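Local atomic coordinates of D-galactonate dehydratase family member SEN1436 (Salmonella enterica subsp. enterica serovar Enteritidis, PDB entry 3TW9), a protein that dehydrates D-gluconate to 2-dehydro-3-deoxy-D-gluconate with one magnesium ion per subunit, though with activity too low to suggest a significant role in D-gluconate degradation in vivo. Residues C[345-351]-C[372-378]; C[270-274]-C[318-322]; C[330-334]-C[366-370]. One frame throughout, in Å; residues are numbered along the deposited sequence.

Interaction 1: C[345-351]-C[372-378]; sequences VRTAWHG and NFGIQEY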
ATOM      1  N   VAL C 345       3.423 -12.180   2.000  1.00 16.58           N
ATOM      2  CA  VAL C 345       2.387 -12.904   1.263  1.00 15.75           C
ATOM      3  C   VAL C 345       2.471 -12.439  -0.211  1.00 15.09           C
ATOM      4  O   VAL C 345       2.646 -11.246  -0.481  1.00 16.57           O
ATOM      5  CB  VAL C 345       0.997 -12.657   1.893  1.00 17.88           C
ATOM      6  CG1 VAL C 345      -0.116 -13.231   1.044  1.00 18.04           C
ATOM      7  CG2 VAL C 345       0.939 -13.270   3.362  1.00 18.90           C
ATOM      8  N   ARG C 346       2.376 -13.378  -1.157  1.00 16.72           N
ATOM      9  CA  ARG C 346       2.521 -12.993  -2.570  1.00 18.94           C
ATOM     10  C   ARG C 346       1.175 -12.940  -3.321  1.00 18.33           C
ATOM     11  O   ARG C 346       0.157 -13.463  -2.857  1.00 17.70           O
ATOM     12  CB  ARG C 346       3.544 -13.927  -3.246  1.00 18.24           C
ATOM     13  CG  ARG C 346       4.915 -13.807  -2.567  1.00 19.97           C
ATOM     14  CD  ARG C 346       6.035 -14.340  -3.443  1.00 15.43           C
ATOM     15  NE  ARG C 346       5.855 -15.778  -3.755  1.00 18.33           N
ATOM     16  CZ  ARG C 346       6.608 -16.404  -4.666  1.00 23.70           C
ATOM     17  NH1 ARG C 346       7.556 -15.714  -5.300  1.00 28.28           N
ATOM     18  NH2 ARG C 346       6.454 -17.681  -4.931  1.00 21.58           N
ATOM     19  N   THR C 347       1.151 -12.265  -4.459  1.00 17.35           N
ATOM     20  CA  THR C 347      -0.113 -12.088  -5.198  1.00 15.31           C
ATOM     21  C   THR C 347      -0.368 -13.205  -6.206  1.00 19.32           C
ATOM     22  O   THR C 347       0.563 -13.762  -6.781  1.00 20.72           O
ATOM     23  CB  THR C 347      -0.171 -10.710  -5.863  1.00 18.62           C
ATOM     24  OG1 THR C 347       0.767 -10.658  -6.948  1.00 15.21           O
ATOM     25  CG2 THR C 347       0.122  -9.611  -4.844  1.00 23.95           C
ATOM     26  N   ALA C 348      -1.635 -13.564  -6.382  1.00 18.18           N
ATOM     27  CA  ALA C 348      -2.009 -14.563  -7.396  1.00 18.21           C
ATOM     28  C   ALA C 348      -3.394 -14.200  -7.889  1.00 15.44           C
ATOM     29  O   ALA C 348      -4.348 -14.974  -7.756  1.00 18.45           O
ATOM     30  CB  ALA C 348      -1.935 -15.985  -6.848  1.00 20.39           C
ATOM     31  N   TRP C 349      -3.476 -13.043  -8.533  1.00 18.23           N
ATOM     32  CA  TRP C 349      -4.815 -12.529  -8.938  1.00 18.67           C
ATOM     33  C   TRP C 349      -5.564 -13.540  -9.782  1.00 21.60           C
ATOM     34  O   TRP C 349      -4.961 -14.261 -10.597  1.00 18.66           O
ATOM     35  CB  TRP C 349      -4.680 -11.253  -9.724  1.00 21.43           C
ATOM     36  CG  TRP C 349      -3.882 -10.192  -9.036  1.00 21.39           C
ATOM     37  CD1 TRP C 349      -2.778  -9.554  -9.542  1.00 15.99           C
ATOM     38  CD2 TRP C 349      -4.119  -9.617  -7.725  1.00 20.13           C
ATOM     39  NE1 TRP C 349      -2.318  -8.624  -8.634  1.00 20.79           N
ATOM     40  CE2 TRP C 349      -3.114  -8.640  -7.516  1.00 20.12           C
ATOM     41  CE3 TRP C 349      -5.079  -9.838  -6.712  1.00 18.90           C
ATOM     42  CZ2 TRP C 349      -3.036  -7.865  -6.338  1.00 18.64           C
ATOM     43  CZ3 TRP C 349      -4.992  -9.081  -5.519  1.00 21.82           C
ATOM     44  CH2 TRP C 349      -3.984  -8.093  -5.358  1.00 21.28           C
ATOM     45  N   HIS C 350      -6.880 -13.594  -9.581  1.00 19.26           N
ATOM     46  CA  HIS C 350      -7.719 -14.533 -10.291  1.00 20.52           C
ATOM     47  C   HIS C 350      -7.654 -14.267 -11.797  1.00 14.28           C
ATOM     48  O   HIS C 350      -7.791 -13.127 -12.221  1.00 19.59           O
ATOM     49  CB  HIS C 350      -9.150 -14.429  -9.788  1.00 19.96           C
ATOM     50  CG  HIS C 350      -9.991 -15.621 -10.117  1.00 16.31           C
ATOM     51  ND1 HIS C 350     -11.352 -15.525 -10.312  1.00 20.03           N
ATOM     52  CD2 HIS C 350      -9.665 -16.921 -10.324  1.00 16.15           C
ATOM     53  CE1 HIS C 350     -11.832 -16.722 -10.605  1.00 19.35           C
ATOM     54  NE2 HIS C 350     -10.835 -17.588 -10.599  1.00 21.07           N
ATOM     55  N   GLY C 351      -7.402 -15.333 -12.563  1.00 21.87           N
ATOM     56  CA  GLY C 351      -7.290 -15.232 -14.032  1.00 22.61           C
ATOM     57  C   GLY C 351      -8.062 -16.311 -14.777  1.00 22.77           C
ATOM     58  O   GLY C 351      -7.467 -17.138 -15.502  1.00 27.30           O
ATOM     59  N   ASN C 372       6.194  -8.380  -4.504  1.00 18.54           N
ATOM     60  CA  ASN C 372       5.682  -9.646  -3.982  1.00 15.77           C
ATOM     61  C   ASN C 372       4.726 -10.349  -4.925  1.00 21.07           C
ATOM     62  O   ASN C 372       3.854 -11.129  -4.481  1.00 16.75           O
ATOM     63  CB  ASN C 372       4.993  -9.419  -2.611  1.00 16.07           C
ATOM     64  CG  ASN C 372       3.796  -8.495  -2.730  1.00 18.92           C
ATOM     65  OD1 ASN C 372       3.868  -7.477  -3.394  1.00 20.94           O
ATOM     66  ND2 ASN C 372       2.698  -8.847  -2.095  1.00 17.99           N
ATOM     67  N   PHE C 373       4.844 -10.093  -6.228  1.00 17.82           N
ATOM     68  CA  PHE C 373       4.132 -10.940  -7.203  1.00 14.86           C
ATOM     69  C   PHE C 373       4.444 -12.407  -7.018  1.00 16.32           C
ATOM     70  O   PHE C 373       5.615 -12.798  -6.808  1.00 22.84           O
ATOM     71  CB  PHE C 373       4.530 -10.503  -8.628  1.00 18.02           C
ATOM     72  CG  PHE C 373       4.189 -11.504  -9.696  1.00 24.01           C
ATOM     73  CD1 PHE C 373       2.923 -11.528 -10.263  1.00 20.18           C
ATOM     74  CD2 PHE C 373       5.137 -12.427 -10.131  1.00 20.34           C
ATOM     75  CE1 PHE C 373       2.603 -12.476 -11.265  1.00 19.78           C
ATOM     76  CE2 PHE C 373       4.818 -13.363 -11.093  1.00 24.40           C
ATOM     77  CZ  PHE C 373       3.559 -13.364 -11.685  1.00 25.94           C
ATOM     78  N   GLY C 374       3.405 -13.250  -7.098  1.00 15.70           N
ATOM     79  CA  GLY C 374       3.615 -14.703  -6.985  1.00 19.59           C
ATOM     80  C   GLY C 374       3.486 -15.426  -8.316  1.00 20.64           C
ATOM     81  O   GLY C 374       4.448 -16.076  -8.783  1.00 18.79           O
ATOM     82  N   ILE C 375       2.294 -15.355  -8.912  1.00 20.22           N
ATOM     83  CA  ILE C 375       2.043 -16.064 -10.180  1.00 18.31           C
ATOM     84  C   ILE C 375       0.846 -15.427 -10.871  1.00 21.15           C
ATOM     85  O   ILE C 375       0.019 -14.791 -10.216  1.00 20.04           O
ATOM     86  CB  ILE C 375       1.840 -17.596  -9.999  1.00 18.57           C
ATOM     87  CG1 ILE C 375       2.078 -18.358 -11.305  1.00 22.98           C
ATOM     88  CG2 ILE C 375       0.413 -17.924  -9.450  1.00 15.97           C
ATOM     89  CD1 ILE C 375       3.522 -18.271 -11.789  1.00 19.45           C
ATOM     90  N   GLN C 376       0.761 -15.558 -12.196  1.00 20.09           N
ATOM     91  CA  GLN C 376      -0.462 -15.154 -12.905  1.00 21.43           C
ATOM     92  C   GLN C 376      -1.170 -16.318 -13.615  1.00 27.73           C
ATOM     93  O   GLN C 376      -0.721 -16.820 -14.656  1.00 22.46           O
ATOM     94  CB  GLN C 376      -0.214 -14.012 -13.883  1.00 20.28           C
ATOM     95  CG  GLN C 376      -1.506 -13.411 -14.455  1.00 16.55           C
ATOM     96  CD  GLN C 376      -2.459 -13.003 -13.339  1.00 15.52           C
ATOM     97  OE1 GLN C 376      -3.548 -13.592 -13.171  1.00 24.57           O
ATOM     98  NE2 GLN C 376      -2.071 -11.988 -12.592  1.00 18.48           N
ATOM     99  N   GLU C 377      -2.281 -16.748 -13.036  1.00 18.82           N
ATOM    100  CA  GLU C 377      -3.216 -17.684 -13.704  1.00 17.01           C
ATOM    101  C   GLU C 377      -3.630 -17.067 -15.027  1.00 18.41           C
ATOM    102  O   GLU C 377      -3.879 -15.877 -15.091  1.00 22.08           O
ATOM    103  CB  GLU C 377      -4.455 -17.861 -12.826  1.00 17.72           C
ATOM    104  CG  GLU C 377      -5.468 -18.874 -13.337  1.00 18.43           C
ATOM    105  CD  GLU C 377      -6.653 -19.012 -12.394  1.00 20.20           C
ATOM    106  OE1 GLU C 377      -6.935 -18.047 -11.632  1.00 18.77           O
ATOM    107  OE2 GLU C 377      -7.281 -20.082 -12.423  1.00 25.45           O
ATOM    108  N   TYR C 378      -3.673 -17.881 -16.077  1.00 19.54           N
ATOM    109  CA  TYR C 378      -3.977 -17.356 -17.411  1.00 20.22           C
ATOM    110  C   TYR C 378      -4.904 -18.303 -18.154  1.00 17.51           C
ATOM    111  O   TYR C 378      -4.664 -19.523 -18.195  1.00 24.26           O
ATOM    112  CB  TYR C 378      -2.690 -17.116 -18.255  1.00 16.67           C
ATOM    113  CG  TYR C 378      -3.056 -16.465 -19.584  1.00 17.46           C
ATOM    114  CD1 TYR C 378      -3.442 -15.135 -19.635  1.00 21.68           C
ATOM    115  CD2 TYR C 378      -3.076 -17.223 -20.776  1.00 25.42           C
ATOM    116  CE1 TYR C 378      -3.842 -14.537 -20.857  1.00 25.17           C
ATOM    117  CE2 TYR C 378      -3.467 -16.662 -21.992  1.00 20.27           C
ATOM    118  CZ  TYR C 378      -3.845 -15.307 -22.027  1.00 26.60           C
ATOM    119  OH  TYR C 378      -4.245 -14.704 -23.200  1.00 25.54           O
TER
HETATM  120  O   HOH W   1      -0.606 -11.973  -9.040  1.00 20.39           O
HETATM  121  O   HOH W   2      -2.710 -15.834 -10.410  1.00 19.25           O
HETATM  122  O   HOH W   3      -9.959 -20.076 -11.826  1.00 25.79           O
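The carbonyl oxygen of Thr347 is gripped by two successive backbone amides: Gly374 N, on a lone pair in the carbonyl plane at 2.9 Å, and Ile375 N, nearly in line with the C=O bond. With no side chain, Gly374 comes close to that oxygen, and its CA lies over one face of the Arg346 guanidinium, whose NH2 is bonded to Tyr319. In the other direction Thr347 N binds Asn372 O. The Asn372 side chain, with CG between its own backbone N and carbonyl carbon (chi1 62°), turns back to give ND2 to Val345 O at 2.9 Å, almost perfectly straight.

Further along, the two chains part and water fills in. One water accepts from Thr347 OG1 and Trp349 N and donates to Ile375 O; a second links Trp349 O, Ile375 O and Glu377 N. The chains meet again where Gly351 N binds Glu377 OE1 at 2.9 Å, from above the carboxylate plane. Glu377 reaches it fully extended, and its OE1 also holds Arg321 while OE2 bonds His152. A third water spans His350 NE2 and Glu377 OE2, while His350 ND1 is bonded to His323. The parallel run from a single beta bridge to His350 and Glu377, both assigned to substrate binding, is characteristic of the closing strands of an enolase-superfamily barrel, with the active site at their C-terminal ends.

Interaction 2: C[270-274]-C[318-322]; sequences LFYLE and DYIRC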
ATOM      1  N   LEU C 270       3.800 -28.947  -3.787  1.00 22.36           N
ATOM      2  CA  LEU C 270       2.957 -28.102  -4.623  0.50 21.43           C
ATOM      3  C   LEU C 270       3.386 -26.647  -4.532  1.00 17.18           C
ATOM      4  O   LEU C 270       3.870 -26.194  -3.497  1.00 20.18           O
ATOM      5  CB  LEU C 270       1.476 -28.237  -4.231  0.50 22.29           C
ATOM      6  CG  LEU C 270       0.718 -29.398  -4.888  0.50 26.50           C
ATOM      7  CD1 LEU C 270       1.293 -30.760  -4.509  0.50 16.91           C
ATOM      8  CD2 LEU C 270      -0.764 -29.339  -4.556  0.50 25.22           C
ATOM      9  N   PHE C 271       3.222 -25.921  -5.623  1.00 20.21           N
ATOM     10  CA  PHE C 271       3.469 -24.484  -5.608  1.00 16.06           C
ATOM     11  C   PHE C 271       2.425 -23.800  -4.712  1.00 19.08           C
ATOM     12  O   PHE C 271       2.754 -22.924  -3.914  1.00 22.26           O
ATOM     13  CB  PHE C 271       3.413 -23.939  -7.034  1.00 20.15           C
ATOM     14  CG  PHE C 271       3.724 -22.481  -7.146  1.00 23.87           C
ATOM     15  CD1 PHE C 271       5.032 -22.033  -7.123  1.00 22.28           C
ATOM     16  CD2 PHE C 271       2.691 -21.543  -7.303  1.00 23.41           C
ATOM     17  CE1 PHE C 271       5.320 -20.658  -7.239  1.00 23.20           C
ATOM     18  CE2 PHE C 271       2.979 -20.185  -7.410  1.00 15.98           C
ATOM     19  CZ  PHE C 271       4.278 -19.745  -7.392  1.00 17.64           C
ATOM     20  N   TYR C 272       1.171 -24.216  -4.877  1.00 20.96           N
ATOM     21  CA  TYR C 272       0.157 -23.961  -3.871  1.00 18.70           C
ATOM     22  C   TYR C 272      -1.044 -24.896  -3.914  1.00 21.74           C
ATOM     23  O   TYR C 272      -1.360 -25.485  -4.952  1.00 18.74           O
ATOM     24  CB  TYR C 272      -0.225 -22.471  -3.800  1.00 15.31           C
ATOM     25  CG  TYR C 272      -0.909 -21.777  -4.949  1.00 17.76           C
ATOM     26  CD1 TYR C 272      -2.145 -22.226  -5.479  1.00 18.27           C
ATOM     27  CD2 TYR C 272      -0.375 -20.573  -5.434  1.00 18.15           C
ATOM     28  CE1 TYR C 272      -2.804 -21.471  -6.495  1.00 16.99           C
ATOM     29  CE2 TYR C 272      -0.996 -19.857  -6.423  1.00 20.53           C
ATOM     30  CZ  TYR C 272      -2.193 -20.296  -6.961  1.00 17.77           C
ATOM     31  OH  TYR C 272      -2.776 -19.492  -7.941  1.00 20.02           O
ATOM     32  N   LEU C 273      -1.694 -25.019  -2.754  1.00 17.74           N
ATOM     33  CA  LEU C 273      -2.991 -25.695  -2.628  1.00 19.80           C
ATOM     34  C   LEU C 273      -4.009 -24.588  -2.408  1.00 21.00           C
ATOM     35  O   LEU C 273      -3.860 -23.785  -1.483  1.00 18.82           O
ATOM     36  CB  LEU C 273      -2.993 -26.623  -1.421  1.00 22.00           C
ATOM     37  CG  LEU C 273      -4.254 -27.476  -1.167  1.00 17.49           C
ATOM     38  CD1 LEU C 273      -4.445 -28.496  -2.307  1.00 20.97           C
ATOM     39  CD2 LEU C 273      -4.130 -28.214   0.135  1.00 19.92           C
ATOM     40  N   GLU C 274      -5.016 -24.550  -3.275  1.00 18.36           N
ATOM     41  CA  GLU C 274      -5.903 -23.403  -3.421  1.00 17.45           C
ATOM     42  C   GLU C 274      -7.296 -23.625  -2.845  1.00 20.34           C
ATOM     43  O   GLU C 274      -7.888 -24.701  -2.990  1.00 17.09           O
ATOM     44  CB  GLU C 274      -6.023 -23.028  -4.902  1.00 20.42           C
ATOM     45  CG  GLU C 274      -6.877 -21.795  -5.119  1.00 21.28           C
ATOM     46  CD  GLU C 274      -7.161 -21.546  -6.548  1.00 24.22           C
ATOM     47  OE1 GLU C 274      -6.554 -22.240  -7.370  1.00 26.06           O
ATOM     48  OE2 GLU C 274      -7.971 -20.633  -6.837  1.00 28.00           O
ATOM     49  N   ASP C 318      -0.213 -17.984   1.956  1.00 16.13           N
ATOM     50  CA  ASP C 318       1.020 -17.613   1.284  1.00 16.65           C
ATOM     51  C   ASP C 318       0.771 -16.882  -0.052  1.00 14.15           C
ATOM     52  O   ASP C 318       1.653 -16.197  -0.548  1.00 16.36           O
ATOM     53  CB  ASP C 318       1.775 -18.893   0.996  1.00 19.08           C
ATOM     54  CG  ASP C 318       1.999 -19.691   2.240  1.00 15.14           C
ATOM     55  OD1 ASP C 318       2.701 -19.142   3.142  1.00 17.81           O
ATOM     56  OD2 ASP C 318       1.442 -20.791   2.319  1.00 17.23           O
ATOM     57  N   TYR C 319      -0.435 -17.008  -0.590  1.00 20.40           N
ATOM     58  CA  TYR C 319      -0.855 -16.311  -1.814  1.00 21.75           C
ATOM     59  C   TYR C 319      -2.264 -15.773  -1.673  1.00 17.41           C
ATOM     60  O   TYR C 319      -3.158 -16.500  -1.221  1.00 17.58           O
ATOM     61  CB  TYR C 319      -0.821 -17.240  -3.059  1.00 14.74           C
ATOM     62  CG  TYR C 319       0.518 -17.790  -3.325  1.00 13.07           C
ATOM     63  CD1 TYR C 319       1.389 -17.118  -4.214  1.00 18.02           C
ATOM     64  CD2 TYR C 319       0.945 -18.994  -2.728  1.00 17.33           C
ATOM     65  CE1 TYR C 319       2.641 -17.630  -4.476  1.00 21.54           C
ATOM     66  CE2 TYR C 319       2.227 -19.500  -2.985  1.00 19.94           C
ATOM     67  CZ  TYR C 319       3.054 -18.808  -3.863  1.00 20.73           C
ATOM     68  OH  TYR C 319       4.317 -19.295  -4.137  1.00 19.40           O
ATOM     69  N   ILE C 320      -2.465 -14.540  -2.134  1.00 15.04           N
ATOM     70  CA  ILE C 320      -3.821 -13.940  -2.209  1.00 15.29           C
ATOM     71  C   ILE C 320      -4.385 -14.015  -3.656  1.00 12.18           C
ATOM     72  O   ILE C 320      -3.694 -13.660  -4.592  1.00 18.28           O
ATOM     73  CB  ILE C 320      -3.833 -12.507  -1.571  1.00 14.27           C
ATOM     74  CG1 ILE C 320      -5.258 -11.924  -1.408  1.00 15.70           C
ATOM     75  CG2 ILE C 320      -2.867 -11.523  -2.215  1.00 14.61           C
ATOM     76  CD1 ILE C 320      -6.139 -12.709  -0.437  1.00 14.48           C
ATOM     77  N   ARG C 321      -5.625 -14.483  -3.784  1.00 19.85           N
ATOM     78  CA  ARG C 321      -6.205 -14.923  -5.067  1.00 13.95           C
ATOM     79  C   ARG C 321      -7.354 -14.064  -5.541  1.00 18.72           C
ATOM     80  O   ARG C 321      -8.118 -14.507  -6.383  1.00 16.21           O
ATOM     81  CB  ARG C 321      -6.707 -16.377  -4.923  1.00 17.17           C
ATOM     82  CG  ARG C 321      -5.603 -17.461  -4.731  1.00 15.83           C
ATOM     83  CD  ARG C 321      -5.007 -17.850  -6.083  1.00 17.18           C
ATOM     84  NE  ARG C 321      -5.997 -18.498  -6.945  1.00 18.66           N
ATOM     85  CZ  ARG C 321      -6.159 -18.312  -8.268  1.00 17.76           C
ATOM     86  NH1 ARG C 321      -5.437 -17.426  -8.962  1.00 22.44           N
ATOM     87  NH2 ARG C 321      -7.085 -19.038  -8.898  1.00 20.67           N
ATOM     88  N   CYS C 322      -7.503 -12.848  -5.015  1.00 21.81           N
ATOM     89  CA  CYS C 322      -8.736 -12.081  -5.310  1.00 16.97           C
ATOM     90  C   CYS C 322      -8.899 -11.818  -6.796  1.00 21.68           C
ATOM     91  O   CYS C 322      -7.919 -11.702  -7.557  1.00 19.82           O
ATOM     92  CB  CYS C 322      -8.785 -10.761  -4.542  1.00 17.19           C
ATOM     93  SG  CYS C 322      -8.723 -11.044  -2.747  1.00 17.83           S
TER
HETATM   94  O   HOH W   4       4.909 -21.703  -3.039  1.00 22.28           O
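Arg321 and Glu274 meet in a salt bridge in which one carboxylate oxygen does all the accepting. Glu274 OE2 takes a bond from Arg321 NH2 at 2.8 Å and a weak one from Arg321 NE at 2.9 Å. Bends at chi2 (-82°) and chi3 fold the arginine so that both nitrogens face this oxygen. It lies at the edge of the guanidinium, in its plane, yet the two flat groups stand almost perpendicular, at 87°, and NH2 comes in from above the carboxylate plane. Besides its tie to Glu377, Arg321 gives NH1 to Ala348 O. Glu274 is a magnesium ligand with Asp248 and Glu300, and Arg321 is assigned to substrate binding; a positive group probably eases the crowding of these carboxylates.

Tyr272 OH lies over one face of the guanidinium, 3.3 Å from Arg321 CD, and is satisfied by Tyr150 OH. Tyr272 CD2 lies 3.4 Å from Tyr319 CD2, over the Tyr319 face near its rim, with the planes at 52°. Tyr319 OH in turn rests over the ring of Phe271, 3.3 Å from Phe271 CZ. That hydroxyl has polar partners too: Arg346 NH2 and a water, which donates to Phe271 O at 2.6 Å. Tyrosines suit this aromatic cluster because their rings pack while each hydroxyl has a polar partner.

Strand 296-298 runs between strands 272-274 and 319-320 in the barrel sheet, and its Ser297 touches Tyr272, Glu274, Tyr319 and Arg321, small enough for them to meet across it; strand 244-248 flanks 272-274 beyond, and helix 330-342 packs on Ile320 and Cys322.

Interaction 3: C[330-334]-C[366-370]; sequences ITPAR and LDLSS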
ATOM      1  N   ILE C 330      -8.200  -1.533  -9.223  1.00 19.48           N
ATOM      2  CA  ILE C 330      -6.751  -1.362  -9.023  1.00 17.99           C
ATOM      3  C   ILE C 330      -6.440  -0.655  -7.707  1.00 15.65           C
ATOM      4  O   ILE C 330      -5.518  -1.051  -6.993  1.00 18.45           O
ATOM      5  CB  ILE C 330      -6.132  -0.613 -10.256  1.00 18.13           C
ATOM      6  CG1 ILE C 330      -6.112  -1.562 -11.466  1.00 19.13           C
ATOM      7  CG2 ILE C 330      -4.727  -0.033  -9.960  1.00 23.10           C
ATOM      8  CD1 ILE C 330      -5.773  -0.895 -12.806  1.00 26.29           C
ATOM      9  N   THR C 331      -7.235   0.372  -7.373  1.00 17.74           N
ATOM     10  CA  THR C 331      -7.026   1.098  -6.114  1.00 22.90           C
ATOM     11  C   THR C 331      -7.016   0.130  -4.906  1.00 20.77           C
ATOM     12  O   THR C 331      -6.003   0.043  -4.207  1.00 19.41           O
ATOM     13  CB  THR C 331      -8.016   2.263  -5.960  1.00 23.04           C
ATOM     14  OG1 THR C 331      -7.765   3.239  -6.990  1.00 21.80           O
ATOM     15  CG2 THR C 331      -7.923   2.919  -4.560  1.00 19.75           C
ATOM     16  N   PRO C 332      -8.098  -0.645  -4.693  1.00 18.63           N
ATOM     17  CA  PRO C 332      -7.996  -1.571  -3.555  1.00 18.41           C
ATOM     18  C   PRO C 332      -7.047  -2.747  -3.730  1.00 18.29           C
ATOM     19  O   PRO C 332      -6.432  -3.180  -2.740  1.00 20.48           O
ATOM     20  CB  PRO C 332      -9.436  -2.060  -3.372  1.00 17.89           C
ATOM     21  CG  PRO C 332     -10.074  -1.828  -4.715  1.00 19.77           C
ATOM     22  CD  PRO C 332      -9.487  -0.550  -5.184  1.00 18.28           C
ATOM     23  N   ALA C 333      -6.903  -3.269  -4.955  1.00 15.51           N
ATOM     24  CA  ALA C 333      -6.024  -4.423  -5.180  1.00 17.94           C
ATOM     25  C   ALA C 333      -4.563  -4.065  -4.908  1.00 17.25           C
ATOM     26  O   ALA C 333      -3.823  -4.877  -4.355  1.00 18.02           O
ATOM     27  CB  ALA C 333      -6.174  -4.967  -6.589  1.00 18.30           C
ATOM     28  N   ARG C 334      -4.163  -2.865  -5.300  1.00 19.51           N
ATOM     29  CA  ARG C 334      -2.830  -2.339  -5.038  1.00 19.24           C
ATOM     30  C   ARG C 334      -2.565  -2.258  -3.531  1.00 24.59           C
ATOM     31  O   ARG C 334      -1.487  -2.651  -3.056  1.00 20.97           O
ATOM     32  CB  ARG C 334      -2.682  -0.948  -5.680  1.00 27.76           C
ATOM     33  CG  ARG C 334      -1.403  -0.754  -6.432  1.00 44.69           C
ATOM     34  CD  ARG C 334      -0.269  -0.404  -5.522  1.00 45.35           C
ATOM     35  NE  ARG C 334       0.929  -1.142  -5.898  1.00 56.08           N
ATOM     36  CZ  ARG C 334       2.179  -0.719  -5.720  1.00 50.57           C
ATOM     37  NH1 ARG C 334       2.438   0.460  -5.169  1.00 54.64           N
ATOM     38  NH2 ARG C 334       3.176  -1.495  -6.106  1.00 48.37           N
ATOM     39  N   LEU C 366      -0.672  -4.652 -12.234  1.00 17.53           N
ATOM     40  CA  LEU C 366      -0.379  -4.917 -10.822  1.00 20.93           C
ATOM     41  C   LEU C 366       0.812  -5.876 -10.700  1.00 18.92           C
ATOM     42  O   LEU C 366       1.758  -5.592  -9.962  1.00 20.96           O
ATOM     43  CB  LEU C 366      -1.619  -5.484 -10.140  1.00 17.61           C
ATOM     44  CG  LEU C 366      -2.775  -4.486  -9.959  1.00 18.83           C
ATOM     45  CD1 LEU C 366      -4.035  -5.243  -9.675  1.00 17.35           C
ATOM     46  CD2 LEU C 366      -2.512  -3.471  -8.842  1.00 21.45           C
ATOM     47  N   ASP C 367       0.776  -6.986 -11.435  1.00 20.86           N
ATOM     48  CA  ASP C 367       1.803  -8.029 -11.356  1.00 13.93           C
ATOM     49  C   ASP C 367       3.200  -7.441 -11.617  1.00 20.65           C
ATOM     50  O   ASP C 367       4.146  -7.756 -10.913  1.00 21.84           O
ATOM     51  CB  ASP C 367       1.565  -9.077 -12.443  1.00 23.11           C
ATOM     52  CG  ASP C 367       0.406  -9.973 -12.155  1.00 17.88           C
ATOM     53  OD1 ASP C 367       0.013 -10.142 -10.960  1.00 21.41           O
ATOM     54  OD2 ASP C 367      -0.112 -10.551 -13.129  1.00 20.94           O
ATOM     55  N   LEU C 368       3.320  -6.610 -12.654  1.00 20.57           N
ATOM     56  CA  LEU C 368       4.627  -6.065 -13.055  1.00 20.49           C
ATOM     57  C   LEU C 368       5.186  -5.082 -12.035  1.00 25.10           C
ATOM     58  O   LEU C 368       6.414  -4.930 -11.914  1.00 22.41           O
ATOM     59  CB  LEU C 368       4.531  -5.416 -14.455  1.00 20.57           C
ATOM     60  CG  LEU C 368       5.646  -5.537 -15.489  1.00 40.38           C
ATOM     61  CD1 LEU C 368       6.188  -6.966 -15.677  1.00 34.91           C
ATOM     62  CD2 LEU C 368       5.154  -4.972 -16.819  1.00 37.17           C
ATOM     63  N   SER C 369       4.300  -4.440 -11.265  1.00 23.01           N
ATOM     64  CA  SER C 369       4.721  -3.423 -10.316  1.00 24.04           C
ATOM     65  C   SER C 369       4.782  -3.873  -8.844  1.00 22.38           C
ATOM     66  O   SER C 369       5.058  -3.050  -7.983  1.00 24.89           O
ATOM     67  CB  SER C 369       3.835  -2.172 -10.431  1.00 21.46           C
ATOM     68  OG  SER C 369       2.481  -2.527 -10.247  1.00 22.19           O
ATOM     69  N   SER C 370       4.490  -5.143  -8.553  1.00 24.35           N
ATOM     70  CA  SER C 370       4.536  -5.641  -7.173  1.00 17.83           C
ATOM     71  C   SER C 370       5.819  -6.427  -6.957  1.00 18.21           C
ATOM     72  O   SER C 370       6.083  -7.380  -7.681  1.00 16.81           O
ATOM     73  CB  SER C 370       3.328  -6.562  -6.843  1.00 18.12           C
ATOM     74  OG  SER C 370       2.088  -5.854  -6.935  1.00 19.43           O
TER
HETATM   75  O   HOH W   5       1.164  -3.330  -8.001  1.00 33.54           O
HETATM   76  O   HOH W   6       5.634  -1.318  -5.583  1.00 35.72           O
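Two helices from the outer layer of the enolase-type beta/alpha barrel, 330-342 and 357-369, face each other here; strand 346-347 lies between them in the chain. Leu366 is the apolar bridge. With CG beside its backbone N, anti to the carbonyl carbon (chi1 -70°), it sends its two methyls to different partners on the first turn of helix 330-342. CD1 touches Ala333 CB at 3.8 Å, while CD2 lies 3.8 Å from Arg334 CG and somewhat farther from Ile330 CG2. Alanine suits position 333: its single methyl points at the other helix and lets the leucine come close. Leu366 also touches Trp349, so the same side chain packs both on a helix and on the loop after strand 346-347.

Arg334 plays a double part. Its aliphatic stem crosses the leucine, whereas the chain, bent at chi2 and chi3, carries the guanidinium past it toward Ser369 and the C-terminal part of helix 357-369. There the polar link is largely made by water. One water accepts from Arg334 NE at 3.0 Å and donates to Ser369 OG at 2.7 Å; that hydroxyl is bonded as well to His365 O, in its own helix. Serine, short and polar, suits a place where both a helix carbonyl and a water must be served. Directly across, Arg334 NH2 stands 3.1 Å from Ser369 O, which approaches at the edge of the guanidinium, near its plane.

All three contacts are largely buried in one barrel, at different depths. Interactions 1 and 2 belong to the sheet and its catalytic end: strands 346-347 and 319-320 are neighbours, tied by Ala348 N to Ile320 O at 2.7 Å. Interaction 1 relies on hydrogen bonds of the backbone, some with side chains, and on ordered water, whereas interaction 2 joins strands separated by another and depends on side chains, ionic at the metal site and aromatic farther down. Interaction 3 lies in the helical layer, its centre about 17 Å from that of interaction 2, and combines apolar packing with water around a partly exposed arginine. Asp367 connects it to interaction 1, probably hydrogen-bonded to Gln376 through OD2.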